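Local coordinates for protein aldehyde dehydrogenase (Trypanosoma brucei, PDB 5MYP) that probably oxidises aldehydes to carboxylic acids with NAD+ as the electron acceptor, as other members of the aldehyde dehydrogenase family do, at residues Ala160-Leu163 and Thr164-Pro168; Lys169-Ser172 and Ser173-Gly177; Lys380-Leu383 and Lys384-Ser388. All blocks are in the same frame, centred on the assembly; numbering follows the deposited sequence. Where two conformers were deposited one is given.

Interaction 1 (Ala160-Leu163 and Thr164-Pro168); sequences AELL and TKLLP
Residues Ala160-Leu163 and Thr164-Pro168 are successive turns of helix 157-170, joined by i to i+4 backbone bonds such as Leu166 N to Leu162 O at 2.9 Å. The same ladder runs on to Leu167 N, which bonds Leu163 O at 2.9 Å. Pro168 has no N-H to give, and the helix kinks there.

Thr164 adds a side-chain bond to the ladder. Its chi1 of -61° sets OG1 beside its own backbone N, and from there the hydroxyl turns back along the helix. Thr164 OG1 donates to Ala160 O at 2.7 Å. Ala160 O also accepts Thr164 N at 3.0 Å. The two donors come from opposite faces of the carbonyl plane, so one oxygen is gripped twice by one residue. Thr164 OG1 is also hydrogen-bonded to Asn180 ND2, which ties this turn to the chain beyond strand 176-178.

The apolar side is carried by leucines. Leu162 CD1 meets Leu166 CD1 at 3.7 Å, and the two side chains slant across each other. A chi1 of -175° in Leu162 and of -69° in Leu166 brings these methyls together. Leu163 and Leu167 touch more loosely, CD1 of Leu163 lying 4.4 Å from CB of Leu167.

These leucines are buried against the neighbouring elements. Leu162 and Leu166 pack on Phe57 of helix 54-65, and Leu163, Leu166 and Leu167 pack on Leu49 of helix 36-52. Thr164 and Leu167 also touch Ile178 of strand 176-178, the strand that follows this helix in the beta-alpha-beta unit begun by strand 147-151.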
loop_
_atom_site.group_PDB
_atom_site.type_symbol
_atom_site.label_atom_id
_atom_site.label_comp_id
_atom_site.label_asym_id
_atom_site.label_seq_id
_atom_site.Cartn_x
_atom_site.Cartn_y
_atom_site.Cartn_z
ATOM N N ALA A 160 20.898 19.604 6.530
ATOM C CA ALA A 160 19.582 20.118 6.929
ATOM C C ALA A 160 19.543 21.646 6.935
ATOM O O ALA A 160 18.571 22.237 6.475
ATOM C CB ALA A 160 19.195 19.583 8.300
ATOM N N GLU A 161 20.598 22.274 7.454
ATOM C CA GLU A 161 20.704 23.737 7.468
ATOM C C GLU A 161 20.719 24.304 6.045
ATOM O O GLU A 161 19.949 25.210 5.724
ATOM C CB GLU A 161 21.966 24.182 8.211
ATOM C CG GLU A 161 22.080 25.695 8.406
ATOM C CD GLU A 161 23.420 26.126 8.979
ATOM O OE1 GLU A 161 24.459 25.550 8.597
ATOM O OE2 GLU A 161 23.439 27.064 9.797
ATOM N N LEU A 162 21.598 23.763 5.205
ATOM C CA LEU A 162 21.736 24.234 3.822
ATOM C C LEU A 162 20.444 24.058 3.016
ATOM O O LEU A 162 20.019 24.975 2.315
ATOM C CB LEU A 162 22.894 23.518 3.115
ATOM C CG LEU A 162 23.236 23.990 1.694
ATOM C CD1 LEU A 162 23.562 25.477 1.660
ATOM C CD2 LEU A 162 24.389 23.179 1.127
ATOM N N LEU A 163 19.834 22.880 3.111
ATOM C CA LEU A 163 18.574 22.606 2.411
ATOM C C LEU A 163 17.453 23.523 2.893
ATOM O O LEU A 163 16.664 24.014 2.090
ATOM C CB LEU A 163 18.157 21.143 2.595
ATOM C CG LEU A 163 16.887 20.680 1.867
ATOM C CD1 LEU A 163 17.021 20.830 0.353
ATOM C CD2 LEU A 163 16.572 19.249 2.248
ATOM N N THR A 164 17.381 23.740 4.203
ATOM C CA THR A 164 16.382 24.636 4.794
ATOM C C THR A 164 16.576 26.080 4.310
ATOM O O THR A 164 15.603 26.758 4.005
ATOM C CB THR A 164 16.401 24.551 6.334
ATOM O OG1 THR A 164 16.078 23.207 6.732
ATOM C CG2 THR A 164 15.403 25.513 6.966
ATOM N N LYS A 165 17.824 26.526 4.217
ATOM C CA LYS A 165 18.144 27.852 3.672
ATOM C C LYS A 165 17.766 27.970 2.183
ATOM O O LYS A 165 17.137 28.949 1.776
ATOM C CB LYS A 165 19.637 28.165 3.862
ATOM C CG LYS A 165 20.056 29.550 3.368
ATOM C CD LYS A 165 21.556 29.784 3.441
ATOM C CE LYS A 165 21.975 30.885 2.472
ATOM N NZ LYS A 165 23.348 31.410 2.722
ATOM N N LEU A 166 18.142 26.970 1.386
ATOM C CA LEU A 166 18.015 27.053 -0.077
ATOM C C LEU A 166 16.617 26.775 -0.614
ATOM O O LEU A 166 16.190 27.433 -1.553
ATOM C CB LEU A 166 19.008 26.111 -0.766
ATOM C CG LEU A 166 20.489 26.472 -0.665
ATOM C CD1 LEU A 166 21.323 25.342 -1.242
ATOM C CD2 LEU A 166 20.799 27.776 -1.384
ATOM N N LEU A 167 15.912 25.808 -0.028
ATOM C CA LEU A 167 14.656 25.307 -0.609
ATOM C C LEU A 167 13.587 26.392 -0.873
ATOM O O LEU A 167 13.022 26.421 -1.972
ATOM C CB LEU A 167 14.080 24.147 0.228
ATOM C CG LEU A 167 12.892 23.360 -0.338
ATOM C CD1 LEU A 167 13.263 22.690 -1.649
ATOM C CD2 LEU A 167 12.422 22.342 0.692
ATOM N N PRO A 168 13.340 27.304 0.103
ATOM C CA PRO A 168 12.381 28.401 -0.129
ATOM C C PRO A 168 12.692 29.305 -1.331
ATOM O O PRO A 168 11.777 29.887 -1.905
ATOM C CB PRO A 168 12.437 29.211 1.171
ATOM C CG PRO A 168 12.925 28.253 2.187
ATOM C CD PRO A 168 13.898 27.367 1.464
#

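Interaction 2 (Lys169-Ser172 and Ser173-Gly177); sequences KYVS and SDVVG
Val171 meets Val175 and Val176 on the buried side of the turn that follows helix 157-170. One methyl of Val171 serves both: Val171 CG1 lies 3.7 Å from Val176 CG2 and 4.0 Å from Val175 CG1. A chi1 of -174° puts CG1, rather than CG2, against the two valines. The side chains of Val171 and Val175 stand at about a right angle. Val42 and Leu46 of helix 36-52 also pack on Val171, and Leu142 of helix 132-143 packs on Val175 and Val176.

Ser172, Ser173 and Asp174 make the looser, polar side. The two serines are exposed and Asp174 partly so. Ser172 OG accepts a hydrogen bond from Asp174 N at 3.0 Å.

Backbone and water bonds close the turn. Ser172 O takes Val176 N at 2.9 Å, nearly straight at 173° and in the carbonyl plane, and a weak bond from Val175 N. A water donates to both Val171 O and Val176 O, at 3.0 Å from Val171 O.

Val175 bonds through its backbone to Ala148, and Gly177 to Ala148 and Ile150. Strands 147-151 and 176-178 run parallel. The turn is the helix-to-strand return of a beta-alpha-beta crossover, in the dinucleotide-binding type of fold expected for this family.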
loop_
_atom_site.group_PDB
_atom_site.type_symbol
_atom_site.label_atom_id
_atom_site.label_comp_id
_atom_site.label_asym_id
_atom_site.label_seq_id
_atom_site.Cartn_x
_atom_site.Cartn_y
_atom_site.Cartn_z
ATOM N N LYS A 169 13.963 29.420 -1.701
ATOM C CA LYS A 169 14.359 30.197 -2.881
ATOM C C LYS A 169 13.978 29.534 -4.212
ATOM O O LYS A 169 13.919 30.212 -5.234
ATOM C CB LYS A 169 15.853 30.543 -2.799
ATOM C CG LYS A 169 16.127 31.433 -1.583
ATOM C CD LYS A 169 17.513 32.055 -1.568
ATOM C CE LYS A 169 18.593 31.034 -1.276
ATOM N NZ LYS A 169 19.899 31.718 -1.034
ATOM N N TYR A 170 13.701 28.227 -4.190
ATOM C CA TYR A 170 13.291 27.480 -5.384
ATOM C C TYR A 170 11.828 27.010 -5.393
ATOM O O TYR A 170 11.211 26.969 -6.459
ATOM C CB TYR A 170 14.239 26.300 -5.609
ATOM C CG TYR A 170 15.663 26.750 -5.830
ATOM C CD1 TYR A 170 16.510 26.970 -4.753
ATOM C CD2 TYR A 170 16.161 26.982 -7.114
ATOM C CE1 TYR A 170 17.818 27.394 -4.936
ATOM C CE2 TYR A 170 17.470 27.403 -7.310
ATOM C CZ TYR A 170 18.295 27.610 -6.218
ATOM O OH TYR A 170 19.599 28.017 -6.393
ATOM N N VAL A 171 11.284 26.652 -4.229
ATOM C CA VAL A 171 9.891 26.211 -4.122
ATOM C C VAL A 171 9.216 26.880 -2.936
ATOM O O VAL A 171 9.806 26.978 -1.858
ATOM C CB VAL A 171 9.788 24.676 -3.955
ATOM C CG1 VAL A 171 8.327 24.227 -4.001
ATOM C CG2 VAL A 171 10.619 23.965 -5.014
ATOM N N SER A 172 7.977 27.319 -3.143
ATOM C CA SER A 172 7.189 27.984 -2.109
ATOM C C SER A 172 7.049 27.145 -0.838
ATOM O O SER A 172 6.948 25.923 -0.918
ATOM C CB SER A 172 5.788 28.283 -2.656
ATOM O OG SER A 172 4.894 28.663 -1.623
ATOM N N SER A 173 7.031 27.805 0.319
ATOM C CA SER A 173 6.771 27.136 1.600
ATOM C C SER A 173 5.329 26.609 1.707
ATOM O O SER A 173 5.056 25.691 2.490
ATOM C CB SER A 173 7.091 28.070 2.772
ATOM O OG SER A 173 8.491 28.217 2.923
ATOM N N ASP A 174 4.415 27.201 0.931
ATOM C CA ASP A 174 3.047 26.675 0.785
ATOM C C ASP A 174 3.004 25.317 0.072
ATOM O O ASP A 174 2.143 24.504 0.349
ATOM C CB ASP A 174 2.144 27.671 0.057
ATOM C CG ASP A 174 1.700 28.829 0.960
ATOM O OD1 ASP A 174 2.406 29.250 1.912
ATOM O OD2 ASP A 174 0.595 29.329 0.709
ATOM N N VAL A 175 3.912 25.086 -0.864
ATOM C CA VAL A 175 3.972 23.822 -1.611
ATOM C C VAL A 175 4.876 22.795 -0.914
ATOM O O VAL A 175 4.544 21.613 -0.880
ATOM C CB VAL A 175 4.379 24.072 -3.087
ATOM C CG1 VAL A 175 4.578 22.765 -3.837
ATOM C CG2 VAL A 175 3.308 24.920 -3.770
ATOM N N VAL A 176 6.010 23.238 -0.372
ATOM C CA VAL A 176 6.900 22.374 0.431
ATOM C C VAL A 176 7.244 23.032 1.775
ATOM O O VAL A 176 8.098 23.919 1.841
ATOM C CB VAL A 176 8.205 22.005 -0.315
ATOM C CG1 VAL A 176 9.068 21.074 0.535
ATOM C CG2 VAL A 176 7.889 21.361 -1.655
ATOM N N GLY A 177 6.571 22.589 2.835
ATOM C CA GLY A 177 6.879 23.035 4.189
ATOM C C GLY A 177 8.048 22.257 4.763
ATOM O O GLY A 177 8.328 21.135 4.329
HETATM O O HOH W 1 10.000 25.660 0.779
#

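Interaction 3 (Lys380-Leu383 and Lys384-Ser388); sequences KDIL and KIINS
Ile382 and Ile386 run alongside each other in the same direction, one turn apart on helix 379-387. Ile386 can be followed outward. Ile386 CB sits 3.7 Å from Ile382 O, the oxygen that also accepts Ile386 N at 3.0 Å. Ile386 CG1 comes closer to Ile382 O, at 3.5 Å, because chi1 of -62° places it beside the backbone N. Ile386 CD1 ends against the methyl Ile382 CG2 at 3.5 Å.

Leu383 and Asn387 make a second parallel pair. Asn387 N bonds Leu383 O at 2.8 Å, and Asn387 ND2 rests 3.8 Å from Leu383 CB. The amide is held from outside, since ND2 is hydrogen-bonded to Arg411 O. Ser388 OG donates to Lys384 O at 2.7 Å, in the carbonyl plane. Asp381 OD2 accepts from Glu377 N.

The isoleucines face a sheet. Ile382 and Ile386 pack on Val231 of strand 229-232, and Ile385 on Val266 of strand 264-268. The lysines Lys380 and Lys384 are exposed. This is an amphipathic helix laid on a mainly parallel sheet, consistent with the catalytic domain of the aldehyde dehydrogenase fold, to which the predicted active-site residue Cys259 belongs.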
loop_
_atom_site.group_PDB
_atom_site.type_symbol
_atom_site.label_atom_id
_atom_site.label_comp_id
_atom_site.label_asym_id
_atom_site.label_seq_id
_atom_site.Cartn_x
_atom_site.Cartn_y
_atom_site.Cartn_z
ATOM N N LYS A 380 20.361 -25.903 1.148
ATOM C CA LYS A 380 19.680 -25.947 2.451
ATOM C C LYS A 380 20.397 -25.105 3.521
ATOM O O LYS A 380 19.740 -24.445 4.330
ATOM C CB LYS A 380 19.533 -27.403 2.926
ATOM C CG LYS A 380 18.449 -27.634 3.963
ATOM C CD LYS A 380 18.212 -29.124 4.184
ATOM C CE LYS A 380 16.986 -29.380 5.052
ATOM N NZ LYS A 380 17.150 -28.862 6.440
ATOM N N ASP A 381 21.734 -25.130 3.507
ATOM C CA ASP A 381 22.553 -24.314 4.418
ATOM C C ASP A 381 22.339 -22.818 4.186
ATOM O O ASP A 381 22.247 -22.049 5.146
ATOM C CB ASP A 381 24.053 -24.616 4.257
ATOM C CG ASP A 381 24.432 -26.040 4.647
ATOM O OD1 ASP A 381 23.724 -26.677 5.457
ATOM O OD2 ASP A 381 25.468 -26.513 4.135
ATOM N N ILE A 382 22.261 -22.414 2.916
ATOM C CA ILE A 382 22.058 -21.004 2.556
ATOM C C ILE A 382 20.682 -20.547 3.023
ATOM O O ILE A 382 20.551 -19.490 3.641
ATOM C CB ILE A 382 22.161 -20.748 1.032
ATOM C CG1 ILE A 382 23.536 -21.154 0.486
ATOM C CG2 ILE A 382 21.896 -19.274 0.712
ATOM C CD1 ILE A 382 23.572 -21.288 -1.021
ATOM N N LEU A 383 19.668 -21.358 2.720
ATOM C CA LEU A 383 18.285 -21.033 3.065
ATOM C C LEU A 383 18.050 -20.964 4.578
ATOM O O LEU A 383 17.281 -20.125 5.032
ATOM C CB LEU A 383 17.303 -22.010 2.398
ATOM C CG LEU A 383 17.322 -22.060 0.860
ATOM C CD1 LEU A 383 16.281 -23.040 0.334
ATOM C CD2 LEU A 383 17.120 -20.688 0.233
ATOM N N LYS A 384 18.713 -21.833 5.341
ATOM C CA LYS A 384 18.633 -21.809 6.806
ATOM C C LYS A 384 19.168 -20.503 7.398
ATOM O O LYS A 384 18.597 -19.974 8.353
ATOM C CB LYS A 384 19.394 -22.993 7.404
ATOM C CG LYS A 384 19.416 -23.028 8.924
ATOM C CD LYS A 384 19.549 -24.457 9.434
ATOM C CE LYS A 384 20.220 -24.505 10.798
ATOM N NZ LYS A 384 19.616 -23.543 11.759
ATOM N N ILE A 385 20.259 -19.995 6.828
ATOM C CA ILE A 385 20.850 -18.720 7.259
ATOM C C ILE A 385 19.927 -17.551 6.892
ATOM O O ILE A 385 19.589 -16.739 7.753
ATOM C CB ILE A 385 22.260 -18.517 6.644
ATOM C CG1 ILE A 385 23.242 -19.554 7.214
ATOM C CG2 ILE A 385 22.788 -17.101 6.896
ATOM C CD1 ILE A 385 24.452 -19.801 6.337
ATOM N N ILE A 386 19.512 -17.491 5.628
ATOM C CA ILE A 386 18.755 -16.343 5.108
ATOM C C ILE A 386 17.287 -16.338 5.573
ATOM O O ILE A 386 16.789 -15.303 6.028
ATOM C CB ILE A 386 18.851 -16.256 3.561
ATOM C CG1 ILE A 386 20.315 -16.041 3.143
ATOM C CG2 ILE A 386 17.964 -15.133 3.015
ATOM C CD1 ILE A 386 20.571 -16.131 1.651
ATOM N N ASN A 387 16.607 -17.479 5.465
ATOM C CA ASN A 387 15.167 -17.558 5.780
ATOM C C ASN A 387 14.839 -17.578 7.279
ATOM O O ASN A 387 13.682 -17.390 7.644
ATOM C CB ASN A 387 14.502 -18.750 5.074
ATOM C CG ASN A 387 14.604 -18.666 3.559
ATOM O OD1 ASN A 387 14.972 -17.633 3.001
ATOM N ND2 ASN A 387 14.272 -19.755 2.886
ATOM N N SER A 388 15.837 -17.790 8.138
ATOM C CA SER A 388 15.649 -17.638 9.590
ATOM C C SER A 388 15.747 -16.183 10.062
ATOM O O SER A 388 15.493 -15.900 11.230
ATOM C CB SER A 388 16.662 -18.488 10.357
ATOM O OG SER A 388 17.987 -18.020 10.152
#

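Overall arrangement
Interactions 1 and 2 are neighbours in one beta-alpha-beta unit. Interaction 1 lies on helix 157-170, and interaction 2 takes the chain from its end into strand 176-178, in the sheet with strand 147-151. Their centres are about 11 Å apart, and they touch where Leu167 CD2 packs on Val176 CG1 at 3.6 Å. Interaction 3 stands on the opposite side of the chain's centre. Its centre is about 45 Å from that of interaction 1 and about 48 Å from that of interaction 2. Its helix packs on a different sheet, with strands 229-232 and 264-268. All three lie away from the predicted active-site residues Glu223 and Cys259, and no other chain of the assembly touches them.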